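Local coordinates for CREG-like beta-barrel domain-containing protein (Agrobacterium tumefaciens, PDB 3DNH) that is of unknown function but carries a split-barrel domain of the pyridoxamine 5'-phosphate oxidase type, and so may bind a flavin or a related cofactor, at residues Trp236-Val241 against Leu251-Lys256; Glu187-Arg192 against Glu242-Phe247; Ser201-Leu206 against Trp214-Ile219; Ile129-Lys134 against Gly223-Ser228. All coordinates share one frame; numbering follows the deposited sequence.

Contact 1 (Trp236-Val241 against Leu251-Lys256); sequences WFAERV and LAQLLK
F237 and L254 have the nearest CA atoms of the two segments, 8.4 Å apart: the irregular 236-241 segment passes the last turn of helix 244-254 at a distance that side chains and one water must bridge. Helical angles are lost at L255, just past that turn. CD1 of L254 meets the F237 ring at its rim, near the ring plane, 4.1 Å from F237 CD1, and the two side chains cross at about a right angle. F237 has CG anti to its carbonyl carbon (chi1 -63°), which swings the ring toward the helix although its CB does not start that way. The 236-241 segment leads from the end strand of a small antiparallel sheet, 232-236, into the C-terminal helix, so this contact folds that helix back on its own connection. I224 of the neighbouring strand also touches the F237 ring. On the outer side the chemistry turns polar. The bent side chain of Q253 brings OE1 to 4.0 Å from A238 CB, while the amide nitrogen is tied to the loop through a water, which accepts from Q253 NE2 at 2.8 Å and from A238 N at 2.9 Å.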
loop_
_atom_site.group_PDB
_atom_site.type_symbol
_atom_site.label_atom_id
_atom_site.label_comp_id
_atom_site.label_asym_id
_atom_site.label_seq_id
_atom_site.Cartn_x
_atom_site.Cartn_y
_atom_site.Cartn_z
ATOM N N TRP A 236 -20.387 14.030 1.397
ATOM C CA TRP A 236 -20.620 14.935 0.285
ATOM C C TRP A 236 -21.887 15.728 0.429
ATOM O O TRP A 236 -22.947 15.171 0.758
ATOM C CB TRP A 236 -20.644 14.177 -1.041
ATOM C CG TRP A 236 -19.314 13.498 -1.317
ATOM C CD1 TRP A 236 -18.904 12.257 -0.861
ATOM C CD2 TRP A 236 -18.226 14.019 -2.087
ATOM N NE1 TRP A 236 -17.647 11.958 -1.337
ATOM C CE2 TRP A 236 -17.193 13.023 -2.079
ATOM C CE3 TRP A 236 -18.017 15.217 -2.795
ATOM C CZ2 TRP A 236 -15.966 13.201 -2.750
ATOM C CZ3 TRP A 236 -16.771 15.395 -3.487
ATOM C CH2 TRP A 236 -15.779 14.396 -3.449
ATOM N N PHE A 237 -21.799 17.036 0.188
ATOM C CA PHE A 237 -23.014 17.873 0.197
ATOM C C PHE A 237 -23.887 17.509 -0.981
ATOM O O PHE A 237 -23.363 17.082 -2.035
ATOM C CB PHE A 237 -22.649 19.354 0.142
ATOM C CG PHE A 237 -21.858 19.834 1.341
ATOM C CD1 PHE A 237 -22.200 19.400 2.646
ATOM C CD2 PHE A 237 -20.791 20.728 1.174
ATOM C CE1 PHE A 237 -21.529 19.836 3.739
ATOM C CE2 PHE A 237 -20.074 21.189 2.303
ATOM C CZ PHE A 237 -20.430 20.744 3.569
ATOM N N ALA A 238 -25.201 17.675 -0.832
ATOM C CA ALA A 238 -26.086 17.503 -1.977
ATOM C C ALA A 238 -25.879 18.591 -3.045
ATOM O O ALA A 238 -26.066 18.335 -4.218
ATOM C CB ALA A 238 -27.586 17.414 -1.557
ATOM N N GLU A 239 -25.542 19.805 -2.626
ATOM C CA GLU A 239 -25.160 20.841 -3.569
ATOM C C GLU A 239 -23.989 21.654 -3.028
ATOM O O GLU A 239 -23.703 21.597 -1.833
ATOM C CB GLU A 239 -26.354 21.710 -4.019
ATOM C CG GLU A 239 -27.048 22.466 -2.920
ATOM C CD GLU A 239 -28.329 23.123 -3.403
ATOM O OE1 GLU A 239 -29.056 23.691 -2.552
ATOM O OE2 GLU A 239 -28.611 23.076 -4.620
ATOM N N ARG A 240 -23.287 22.348 -3.937
ATOM C CA ARG A 240 -22.018 23.023 -3.636
ATOM C C ARG A 240 -22.323 24.136 -2.660
ATOM O O ARG A 240 -23.325 24.819 -2.802
ATOM C CB ARG A 240 -21.408 23.609 -4.934
ATOM C CG ARG A 240 -20.129 24.427 -4.762
ATOM C CD ARG A 240 -19.656 25.088 -6.096
ATOM N NE ARG A 240 -18.675 26.139 -5.813
ATOM C CZ ARG A 240 -17.390 25.915 -5.553
ATOM N NH1 ARG A 240 -16.914 24.678 -5.535
ATOM N NH2 ARG A 240 -16.591 26.927 -5.279
ATOM N N VAL A 241 -21.444 24.345 -1.697
ATOM C CA VAL A 241 -21.688 25.307 -0.603
ATOM C C VAL A 241 -20.652 26.451 -0.688
ATOM O O VAL A 241 -19.466 26.211 -0.881
ATOM C CB VAL A 241 -21.650 24.573 0.772
ATOM C CG1 VAL A 241 -21.447 25.553 1.913
ATOM C CG2 VAL A 241 -22.967 23.786 0.960
ATOM N N LEU A 251 -26.038 21.692 6.476
ATOM C CA LEU A 251 -25.765 20.853 7.646
ATOM C C LEU A 251 -27.066 20.446 8.325
ATOM O O LEU A 251 -27.223 19.287 8.754
ATOM C CB LEU A 251 -24.841 21.557 8.662
ATOM C CG LEU A 251 -23.424 21.058 9.017
ATOM C CD1 LEU A 251 -23.226 21.224 10.522
ATOM C CD2 LEU A 251 -23.123 19.606 8.637
ATOM N N ALA A 252 -27.987 21.406 8.411
ATOM C CA ALA A 252 -29.271 21.233 9.098
ATOM C C ALA A 252 -30.173 20.225 8.378
ATOM O O ALA A 252 -30.837 19.405 9.030
ATOM C CB ALA A 252 -29.988 22.593 9.265
ATOM N N GLN A 253 -30.222 20.315 7.048
ATOM C CA GLN A 253 -30.855 19.296 6.197
ATOM C C GLN A 253 -30.268 17.917 6.508
ATOM O O GLN A 253 -31.000 16.976 6.794
ATOM C CB GLN A 253 -30.702 19.656 4.699
ATOM C CG GLN A 253 -30.621 18.467 3.691
ATOM C CD GLN A 253 -29.229 18.276 2.999
ATOM O OE1 GLN A 253 -29.062 17.369 2.163
ATOM N NE2 GLN A 253 -28.254 19.128 3.329
ATOM N N LEU A 254 -28.952 17.818 6.519
ATOM C CA LEU A 254 -28.309 16.540 6.642
ATOM C C LEU A 254 -28.594 15.873 7.958
ATOM O O LEU A 254 -28.796 14.693 8.019
ATOM C CB LEU A 254 -26.793 16.688 6.504
ATOM C CG LEU A 254 -26.165 16.854 5.143
ATOM C CD1 LEU A 254 -24.859 17.556 5.216
ATOM C CD2 LEU A 254 -26.008 15.547 4.490
ATOM N N LEU A 255 -28.559 16.640 9.017
ATOM C CA LEU A 255 -28.621 16.069 10.350
ATOM C C LEU A 255 -30.056 15.793 10.818
ATOM O O LEU A 255 -30.327 15.625 12.023
ATOM C CB LEU A 255 -27.876 16.966 11.335
ATOM C CG LEU A 255 -26.354 16.835 11.220
ATOM C CD1 LEU A 255 -25.625 18.005 11.866
ATOM C CD2 LEU A 255 -25.932 15.488 11.811
ATOM N N LYS A 256 -30.979 15.715 9.869
ATOM C CA LYS A 256 -32.378 15.463 10.203
ATOM C C LYS A 256 -32.683 14.044 10.669
ATOM O O LYS A 256 -33.737 13.808 11.278
ATOM C CB LYS A 256 -33.303 15.873 9.054
ATOM C CG LYS A 256 -34.165 17.103 9.366
ATOM C CD LYS A 256 -33.313 18.329 9.717
ATOM C CE LYS A 256 -32.839 18.344 11.189
ATOM N NZ LYS A 256 -31.388 18.804 11.282
HETATM O O HOH W 1 -25.985 18.791 1.711
#

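Contact 2 (Glu187-Arg192 against Glu242-Phe247); sequences ESEATR and ETLKQF
Helices 180-194 and 244-254 meet where E189 reaches over to L244 and F247, at the very start of the second helix. Both helices lie against the small sheet, whose I219 touches E189 as well as F247. The nearest CA atoms, those of E189 and L244, are 8.9 Å apart, with E189 pointing across the gap. A bend at chi2 (-64°) turns the carboxylate back over L244, with E189 CD 3.5 Å from L244 CD1, the methyl lying against the aliphatic stem and the carboxyl carbon. OE1 goes on to the edge of the F247 ring, in the ring plane, 3.6 Å from F247 CE2; carboxylate and ring stand 88° apart. The carboxylate is also gripped from within its own helix by R192 in a salt bridge. R192 NE reaches E189 OE2 at 3.1 Å from above the carboxylate plane, while NH2 is modelled implausibly close to OE1. The start of helix 244-254 is a capping box: Q246 N gives a 3.1 Å bond to the N-cap hydroxyl, T243 OG1. The return bond of the box, T243 N to Q246 OE1, is weak; the same OE1 also takes E242 N at 2.8 Å, nearly in line with its C=O. E181 accepts from L244 N. Through the NE bond R192 would offset much of the E189 charge, which may be what lets a carboxylate sit beside a leucine methyl and a phenyl ring, and the carboxylate oxygen is turned to the ring's C-H rim, where the electrostatics would be mildly attractive.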
loop_
_atom_site.group_PDB
_atom_site.type_symbol
_atom_site.label_atom_id
_atom_site.label_comp_id
_atom_site.label_asym_id
_atom_site.label_seq_id
_atom_site.Cartn_x
_atom_site.Cartn_y
_atom_site.Cartn_z
ATOM N N GLU A 187 -12.305 26.830 9.387
ATOM C CA GLU A 187 -11.550 26.376 10.571
ATOM C C GLU A 187 -12.368 26.525 11.884
ATOM O O GLU A 187 -12.423 25.613 12.714
ATOM C CB GLU A 187 -10.211 27.103 10.635
ATOM C CG GLU A 187 -9.020 26.233 11.072
ATOM C CD GLU A 187 -8.960 24.882 10.334
ATOM O OE1 GLU A 187 -9.027 24.900 9.081
ATOM O OE2 GLU A 187 -8.871 23.814 11.004
ATOM N N SER A 188 -13.036 27.664 12.040
ATOM C CA SER A 188 -13.838 27.901 13.233
ATOM C C SER A 188 -15.152 27.110 13.203
ATOM O O SER A 188 -15.649 26.712 14.256
ATOM C CB SER A 188 -14.100 29.391 13.428
ATOM O OG SER A 188 -14.828 29.883 12.328
ATOM N N GLU A 189 -15.704 26.864 12.019
ATOM C CA GLU A 189 -16.830 25.920 11.932
ATOM C C GLU A 189 -16.456 24.491 12.332
ATOM O O GLU A 189 -17.201 23.862 13.072
ATOM C CB GLU A 189 -17.490 25.940 10.559
ATOM C CG GLU A 189 -18.306 27.195 10.336
ATOM C CD GLU A 189 -19.472 27.281 11.298
ATOM O OE1 GLU A 189 -20.492 26.615 11.049
ATOM O OE2 GLU A 189 -19.370 27.997 12.308
ATOM N N ALA A 190 -15.291 23.998 11.886
ATOM C CA ALA A 190 -14.808 22.661 12.289
ATOM C C ALA A 190 -14.707 22.569 13.814
ATOM O O ALA A 190 -15.176 21.601 14.415
ATOM C CB ALA A 190 -13.416 22.346 11.636
ATOM N N THR A 191 -14.075 23.574 14.423
ATOM C CA THR A 191 -13.916 23.657 15.863
ATOM C C THR A 191 -15.266 23.669 16.570
ATOM O O THR A 191 -15.464 22.954 17.558
ATOM C CB THR A 191 -13.124 24.923 16.271
ATOM O OG1 THR A 191 -11.888 24.935 15.573
ATOM C CG2 THR A 191 -12.833 24.956 17.755
ATOM N N ARG A 192 -16.170 24.468 16.049
ATOM C CA ARG A 192 -17.500 24.603 16.576
ATOM C C ARG A 192 -18.202 23.279 16.609
ATOM O O ARG A 192 -18.692 22.878 17.611
ATOM C CB ARG A 192 -18.314 25.548 15.714
ATOM C CG ARG A 192 -19.169 26.500 16.474
ATOM C CD ARG A 192 -20.543 26.708 15.938
ATOM N NE ARG A 192 -20.717 26.419 14.545
ATOM C CZ ARG A 192 -21.692 25.688 14.061
ATOM N NH1 ARG A 192 -22.589 25.198 14.843
ATOM N NH2 ARG A 192 -21.755 25.462 12.791
ATOM N N GLU A 242 -21.109 27.700 -0.594
ATOM C CA GLU A 242 -20.186 28.825 -0.857
ATOM C C GLU A 242 -20.098 29.824 0.287
ATOM O O GLU A 242 -19.095 30.531 0.453
ATOM C CB GLU A 242 -20.543 29.513 -2.179
ATOM C CG GLU A 242 -19.952 28.771 -3.377
ATOM C CD GLU A 242 -20.176 29.498 -4.678
ATOM O OE1 GLU A 242 -21.082 30.382 -4.754
ATOM O OE2 GLU A 242 -19.439 29.172 -5.638
ATOM N N THR A 243 -21.127 29.795 1.122
ATOM C CA THR A 243 -21.262 30.729 2.224
ATOM C C THR A 243 -21.573 30.012 3.503
ATOM O O THR A 243 -21.942 28.816 3.516
ATOM C CB THR A 243 -22.392 31.762 1.961
ATOM O OG1 THR A 243 -23.660 31.089 1.932
ATOM C CG2 THR A 243 -22.164 32.503 0.648
ATOM N N LEU A 244 -21.447 30.745 4.601
ATOM C CA LEU A 244 -21.753 30.170 5.898
ATOM C C LEU A 244 -23.245 29.848 5.994
ATOM O O LEU A 244 -23.618 28.776 6.481
ATOM C CB LEU A 244 -21.339 31.121 7.024
ATOM C CG LEU A 244 -21.553 30.585 8.442
ATOM C CD1 LEU A 244 -20.505 29.528 8.758
ATOM C CD2 LEU A 244 -21.438 31.725 9.420
ATOM N N LYS A 245 -24.090 30.783 5.550
ATOM C CA LYS A 245 -25.531 30.544 5.511
ATOM C C LYS A 245 -25.828 29.241 4.779
ATOM O O LYS A 245 -26.606 28.432 5.271
ATOM C CB LYS A 245 -26.311 31.695 4.843
ATOM C CG LYS A 245 -27.811 31.578 5.104
ATOM C CD LYS A 245 -28.579 32.894 4.922
ATOM C CE LYS A 245 -29.752 32.947 5.887
ATOM N NZ LYS A 245 -29.295 32.752 7.297
ATOM N N GLN A 246 -25.186 29.040 3.621
ATOM C CA GLN A 246 -25.408 27.846 2.820
ATOM C C GLN A 246 -24.889 26.611 3.539
ATOM O O GLN A 246 -25.505 25.553 3.473
ATOM C CB GLN A 246 -24.805 27.968 1.418
ATOM C CG GLN A 246 -25.487 29.023 0.524
ATOM C CD GLN A 246 -24.759 29.216 -0.792
ATOM O OE1 GLN A 246 -23.629 28.759 -0.974
ATOM N NE2 GLN A 246 -25.406 29.901 -1.726
ATOM N N PHE A 247 -23.756 26.732 4.237
ATOM C CA PHE A 247 -23.236 25.596 5.000
ATOM C C PHE A 247 -24.214 25.143 6.101
ATOM O O PHE A 247 -24.562 23.963 6.202
ATOM C CB PHE A 247 -21.917 25.959 5.646
ATOM C CG PHE A 247 -21.354 24.873 6.467
ATOM C CD1 PHE A 247 -20.952 23.680 5.868
ATOM C CD2 PHE A 247 -21.167 25.034 7.837
ATOM C CE1 PHE A 247 -20.418 22.635 6.623
ATOM C CE2 PHE A 247 -20.604 23.984 8.598
ATOM C CZ PHE A 247 -20.228 22.799 7.975
#

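Contact 3 (Ser201-Leu206 against Trp214-Ile219); sequences SRLAVL and WKITSI
A204 sets its methyl squarely on the indole of W214: CB lies 3.5 Å from the centroid of the five-membered ring, only 14° off the ring normal, a CH-pi contact over one face. The nearest ring atom is W214 CD2, 3.4 Å from A204 CB. One turn earlier in the helix S201 covers the pyrrole end, where its OG stands obliquely 3.5 Å from W214 CD1. The backbones close in here, the CA atoms of S201 and W214 being 5.0 Å apart, and then diverge along the strand to 8.7 Å between L203 CA and I216 CA. Across that wider part L203 CD1 meets I216 CD1 at 3.8 Å, the two branched chains crossing at a slant. This is helix-on-sheet packing: helix 199-206 lies against strand 215-220, the end strand of the three-stranded antiparallel sheet, and is joined to it by a short loop. Further on, T217 and S218 both face D225, forming a classic beta bulge. The indole NE1 hydrogen-bonds K210 O in the connecting loop, and S201 OG is hydrogen-bonded to T211 OG1. I216 continues inward to A190 and L193 of helix 180-194. With CG of W214 anti to its carbonyl carbon (chi1 -70°), the indole is turned toward the helix, its face under the A204 methyl. All five touching residues are buried, and the direct contact is one of dispersion and methyl-to-ring attraction, most of it made by W214 just ahead of the strand, while the polar ends of the serine and the indole are satisfied by the loop.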
loop_
_atom_site.group_PDB
_atom_site.type_symbol
_atom_site.label_atom_id
_atom_site.label_comp_id
_atom_site.label_asym_id
_atom_site.label_seq_id
_atom_site.Cartn_x
_atom_site.Cartn_y
_atom_site.Cartn_z
ATOM N N SER A 201 -19.123 12.193 14.641
ATOM C CA SER A 201 -19.451 10.773 14.462
ATOM C C SER A 201 -20.802 10.588 13.740
ATOM O O SER A 201 -20.905 9.745 12.830
ATOM C CB SER A 201 -19.421 10.067 15.807
ATOM O OG SER A 201 -19.618 8.676 15.640
ATOM N N ARG A 202 -21.804 11.415 14.062
ATOM C CA ARG A 202 -23.060 11.436 13.280
ATOM C C ARG A 202 -22.832 11.715 11.789
ATOM O O ARG A 202 -23.476 11.095 10.924
ATOM C CB ARG A 202 -24.088 12.416 13.854
ATOM C CG ARG A 202 -24.784 11.869 15.093
ATOM C CD ARG A 202 -25.531 12.930 15.926
ATOM N NE ARG A 202 -26.426 13.767 15.120
ATOM C CZ ARG A 202 -27.593 14.277 15.537
ATOM N NH1 ARG A 202 -28.310 15.037 14.706
ATOM N NH2 ARG A 202 -28.062 14.019 16.765
ATOM N N LEU A 203 -21.953 12.658 11.497
ATOM C CA LEU A 203 -21.601 13.013 10.100
ATOM C C LEU A 203 -20.841 11.886 9.425
ATOM O O LEU A 203 -21.092 11.596 8.250
ATOM C CB LEU A 203 -20.759 14.304 10.029
ATOM C CG LEU A 203 -21.374 15.565 10.638
ATOM C CD1 LEU A 203 -20.346 16.691 10.660
ATOM C CD2 LEU A 203 -22.629 15.995 9.831
ATOM N N ALA A 204 -19.934 11.241 10.170
ATOM C CA ALA A 204 -19.181 10.127 9.616
ATOM C C ALA A 204 -20.106 8.945 9.279
ATOM O O ALA A 204 -19.951 8.303 8.232
ATOM C CB ALA A 204 -18.087 9.718 10.538
ATOM N N VAL A 205 -21.083 8.681 10.147
ATOM C CA VAL A 205 -22.065 7.622 9.871
ATOM C C VAL A 205 -22.904 7.952 8.626
ATOM O O VAL A 205 -23.072 7.090 7.789
ATOM C CB VAL A 205 -22.899 7.189 11.127
ATOM C CG1 VAL A 205 -21.982 6.861 12.317
ATOM C CG2 VAL A 205 -23.891 8.237 11.516
ATOM N N LEU A 206 -23.374 9.203 8.489
ATOM C CA LEU A 206 -24.003 9.704 7.232
ATOM C C LEU A 206 -23.136 9.478 5.995
ATOM O O LEU A 206 -23.640 9.222 4.902
ATOM C CB LEU A 206 -24.287 11.212 7.304
ATOM C CG LEU A 206 -25.599 11.890 7.720
ATOM C CD1 LEU A 206 -25.524 12.457 9.077
ATOM C CD2 LEU A 206 -25.857 13.038 6.724
ATOM N N TRP A 214 -14.740 10.353 16.179
ATOM C CA TRP A 214 -14.521 11.139 14.949
ATOM C C TRP A 214 -14.270 12.622 15.198
ATOM O O TRP A 214 -14.784 13.193 16.168
ATOM C CB TRP A 214 -15.750 10.997 14.053
ATOM C CG TRP A 214 -15.854 9.631 13.483
ATOM C CD1 TRP A 214 -16.529 8.576 14.008
ATOM C CD2 TRP A 214 -15.191 9.147 12.307
ATOM N NE1 TRP A 214 -16.382 7.477 13.200
ATOM C CE2 TRP A 214 -15.550 7.787 12.160
ATOM C CE3 TRP A 214 -14.360 9.734 11.348
ATOM C CZ2 TRP A 214 -15.089 6.997 11.087
ATOM C CZ3 TRP A 214 -13.918 8.963 10.283
ATOM C CH2 TRP A 214 -14.288 7.608 10.157
ATOM N N LYS A 215 -13.494 13.245 14.317
ATOM C CA LYS A 215 -13.344 14.699 14.266
ATOM C C LYS A 215 -13.440 15.165 12.822
ATOM O O LYS A 215 -12.986 14.459 11.924
ATOM C CB LYS A 215 -11.994 15.135 14.850
ATOM C CG LYS A 215 -11.861 14.974 16.416
ATOM C CD LYS A 215 -12.787 15.962 17.187
ATOM C CE LYS A 215 -12.869 15.677 18.706
ATOM N NZ LYS A 215 -13.911 16.482 19.465
ATOM N N ILE A 216 -14.051 16.335 12.605
ATOM C CA ILE A 216 -13.971 17.041 11.331
ATOM C C ILE A 216 -12.583 17.553 11.175
ATOM O O ILE A 216 -12.065 18.212 12.089
ATOM C CB ILE A 216 -14.902 18.216 11.282
ATOM C CG1 ILE A 216 -16.344 17.709 11.385
ATOM C CG2 ILE A 216 -14.671 19.076 9.984
ATOM C CD1 ILE A 216 -17.347 18.781 11.559
ATOM N N THR A 217 -11.966 17.224 10.043
ATOM C CA THR A 217 -10.618 17.687 9.745
ATOM C C THR A 217 -10.639 18.842 8.769
ATOM O O THR A 217 -9.720 19.680 8.799
ATOM C CB THR A 217 -9.678 16.540 9.242
ATOM O OG1 THR A 217 -10.236 15.940 8.062
ATOM C CG2 THR A 217 -9.556 15.456 10.341
ATOM N N SER A 218 -11.675 18.913 7.917
ATOM C CA SER A 218 -11.699 19.866 6.857
ATOM C C SER A 218 -13.090 20.022 6.297
ATOM O O SER A 218 -13.777 19.025 6.064
ATOM C CB SER A 218 -10.710 19.432 5.743
ATOM O OG SER A 218 -10.455 20.457 4.818
ATOM N N ILE A 219 -13.505 21.284 6.073
ATOM C CA ILE A 219 -14.781 21.606 5.389
ATOM C C ILE A 219 -14.430 22.319 4.097
ATOM O O ILE A 219 -13.566 23.193 4.101
ATOM C CB ILE A 219 -15.672 22.535 6.244
ATOM C CG1 ILE A 219 -15.981 21.861 7.611
ATOM C CG2 ILE A 219 -16.930 22.968 5.446
ATOM C CD1 ILE A 219 -16.522 22.788 8.678
#

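Contact 4 (Ile129-Lys134 against Gly223-Ser228); sequences IARYPK and GIDLAS
R131 and A227 are the nearest backbone neighbours, 6.1 Å between CA atoms, where the C-terminal part of helix 121-131 comes beside strand 223-227. In the chain the helix falls between strands 106-115 and 144-157 of the six-stranded barrel characteristic of FMN-binding split-barrel proteins, while 223-227 is the middle strand of the small antiparallel sheet, so the contact joins barrel domain to C-terminal part. Direct packing is slight: the stem of R131 brings CG to 4.2 Å from A227 CB. From there the arginine is drawn out almost straight (chi2 -179°, chi3 163°), carrying the guanidinium along the strand toward D225. R131 NH2 and D225 OD2 remain 4.3 Å apart, obliquely placed and beyond a salt bridge, though the opposite charges should still attract. Each has firmer partners of its own: R131 NH1 bonds I61 O, while D225 OD1 pairs with R234 and D225 OD2 is hydrogen-bonded to H37 ND1. R40 ties both backbones together, its NH1 bonded to R131 O and to S228 O. Beside R131, the ring of Y132 carries R131 CB over one face, toward its rim, and Y132 also packs on D100 of the second subunit. Water fills in between the segments at two points. One water donates to A130 O at 2.6 Å and weakly to S228 O. The other sits at the guanidinium edge, in its plane, accepting from R131 NE at 2.9 Å and giving a weak 3.3 Å bond to L226 O.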
loop_
_atom_site.group_PDB
_atom_site.type_symbol
_atom_site.label_atom_id
_atom_site.label_comp_id
_atom_site.label_asym_id
_atom_site.label_seq_id
_atom_site.Cartn_x
_atom_site.Cartn_y
_atom_site.Cartn_z
ATOM N N ILE A 129 -1.071 15.941 11.872
ATOM C CA ILE A 129 -1.302 15.451 13.225
ATOM C C ILE A 129 -2.764 15.064 13.474
ATOM O O ILE A 129 -3.047 14.090 14.163
ATOM C CB ILE A 129 -0.901 16.539 14.293
ATOM C CG1 ILE A 129 0.636 16.641 14.481
ATOM C CG2 ILE A 129 -1.535 16.282 15.643
ATOM C CD1 ILE A 129 1.302 15.373 14.550
ATOM N N ALA A 130 -3.663 15.855 12.904
ATOM C CA ALA A 130 -5.116 15.628 12.977
ATOM C C ALA A 130 -5.477 14.218 12.485
ATOM O O ALA A 130 -6.363 13.598 13.034
ATOM C CB ALA A 130 -5.862 16.711 12.166
ATOM N N ARG A 131 -4.746 13.692 11.499
ATOM C CA ARG A 131 -5.010 12.358 10.974
ATOM C C ARG A 131 -4.134 11.285 11.582
ATOM O O ARG A 131 -4.538 10.115 11.640
ATOM C CB ARG A 131 -4.845 12.337 9.437
ATOM C CG ARG A 131 -5.987 12.880 8.678
ATOM C CD ARG A 131 -5.672 12.764 7.166
ATOM N NE ARG A 131 -6.877 12.898 6.377
ATOM C CZ ARG A 131 -6.997 12.563 5.091
ATOM N NH1 ARG A 131 -5.978 12.035 4.424
ATOM N NH2 ARG A 131 -8.168 12.724 4.480
ATOM N N TYR A 132 -2.937 11.690 12.017
ATOM C CA TYR A 132 -1.845 10.789 12.388
ATOM C C TYR A 132 -1.286 11.249 13.738
ATOM O O TYR A 132 -0.220 11.901 13.794
ATOM C CB TYR A 132 -0.740 10.776 11.296
ATOM C CG TYR A 132 -1.332 10.490 9.950
ATOM C CD1 TYR A 132 -1.917 9.236 9.704
ATOM C CD2 TYR A 132 -1.379 11.464 8.953
ATOM C CE1 TYR A 132 -2.542 8.963 8.529
ATOM C CE2 TYR A 132 -2.011 11.191 7.740
ATOM C CZ TYR A 132 -2.589 9.937 7.545
ATOM O OH TYR A 132 -3.219 9.635 6.379
ATOM N N PRO A 133 -2.008 10.924 14.837
ATOM C CA PRO A 133 -1.564 11.450 16.137
ATOM C C PRO A 133 -0.183 10.968 16.578
ATOM O O PRO A 133 0.455 11.624 17.388
ATOM C CB PRO A 133 -2.679 11.005 17.113
ATOM C CG PRO A 133 -3.314 9.864 16.478
ATOM C CD PRO A 133 -3.235 10.115 14.972
ATOM N N LYS A 134 0.303 9.856 16.036
ATOM C CA LYS A 134 1.638 9.407 16.383
ATOM C C LYS A 134 2.712 10.300 15.768
ATOM O O LYS A 134 3.856 10.294 16.219
ATOM C CB LYS A 134 1.868 7.950 15.982
ATOM C CG LYS A 134 1.515 6.979 17.073
ATOM C CD LYS A 134 1.868 5.507 16.727
ATOM C CE LYS A 134 0.949 4.878 15.656
ATOM N NZ LYS A 134 -0.260 5.713 15.238
ATOM N N GLY A 223 -17.937 19.251 0.476
ATOM C CA GLY A 223 -18.231 18.401 1.637
ATOM C C GLY A 223 -17.244 18.514 2.780
ATOM O O GLY A 223 -16.543 19.515 2.907
ATOM N N ILE A 224 -17.171 17.457 3.591
ATOM C CA ILE A 224 -16.517 17.519 4.878
ATOM C C ILE A 224 -15.677 16.261 5.039
ATOM O O ILE A 224 -16.192 15.132 4.861
ATOM C CB ILE A 224 -17.571 17.564 6.072
ATOM C CG1 ILE A 224 -18.545 18.758 5.947
ATOM C CG2 ILE A 224 -16.791 17.548 7.467
ATOM C CD1 ILE A 224 -19.840 18.667 6.870
ATOM N N ASP A 225 -14.415 16.436 5.424
ATOM C CA ASP A 225 -13.567 15.296 5.624
ATOM C C ASP A 225 -13.574 15.066 7.090
ATOM O O ASP A 225 -13.512 16.038 7.855
ATOM C CB ASP A 225 -12.146 15.575 5.149
ATOM C CG ASP A 225 -11.992 15.430 3.611
ATOM O OD1 ASP A 225 -12.910 14.987 2.901
ATOM O OD2 ASP A 225 -10.915 15.747 3.131
ATOM N N LEU A 226 -13.615 13.787 7.489
ATOM C CA LEU A 226 -13.527 13.386 8.918
ATOM C C LEU A 226 -12.486 12.315 9.152
ATOM O O LEU A 226 -12.182 11.538 8.243
ATOM C CB LEU A 226 -14.895 12.925 9.461
ATOM C CG LEU A 226 -16.029 13.906 9.148
ATOM C CD1 LEU A 226 -16.903 13.343 8.081
ATOM C CD2 LEU A 226 -16.770 14.172 10.434
ATOM N N ALA A 227 -11.922 12.292 10.366
ATOM C CA ALA A 227 -11.017 11.243 10.776
ATOM C C ALA A 227 -11.331 10.696 12.175
ATOM O O ALA A 227 -11.828 11.417 13.071
ATOM C CB ALA A 227 -9.516 11.703 10.671
ATOM N N SER A 228 -11.077 9.396 12.322
ATOM C CA SER A 228 -11.011 8.727 13.621
ATOM C C SER A 228 -9.641 8.098 13.657
ATOM O O SER A 228 -8.844 8.318 12.745
ATOM C CB SER A 228 -12.082 7.663 13.741
ATOM O OG SER A 228 -11.792 6.570 12.887
HETATM O O HOH W 2 -7.249 11.194 13.703
HETATM O O HOH W 3 -9.584 13.424 7.401
#

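Contacts 1, 2 and 3 gather round one face of the small C-terminal sheet, while contact 4 lies about 9 Å from contact 3, centre to centre, and ties that sheet to the barrel. Contacts 3 and 4 are buried, yet differ: the first is methyl-on-indole packing, the second polar and watered. Contacts 1 and 2 are partly buried and share helix 244-254, its end in one and its start in the other; F237 and F247 touch, joining them. I219 links contact 2 to contact 3, and strands 215-220 and 223-227 pair directly between contacts 3 and 4. Charges occur in contact 2, near the surface, and in contact 4, where R131 and D225 are buried, whereas contact 1 has a water bridge on its outer side.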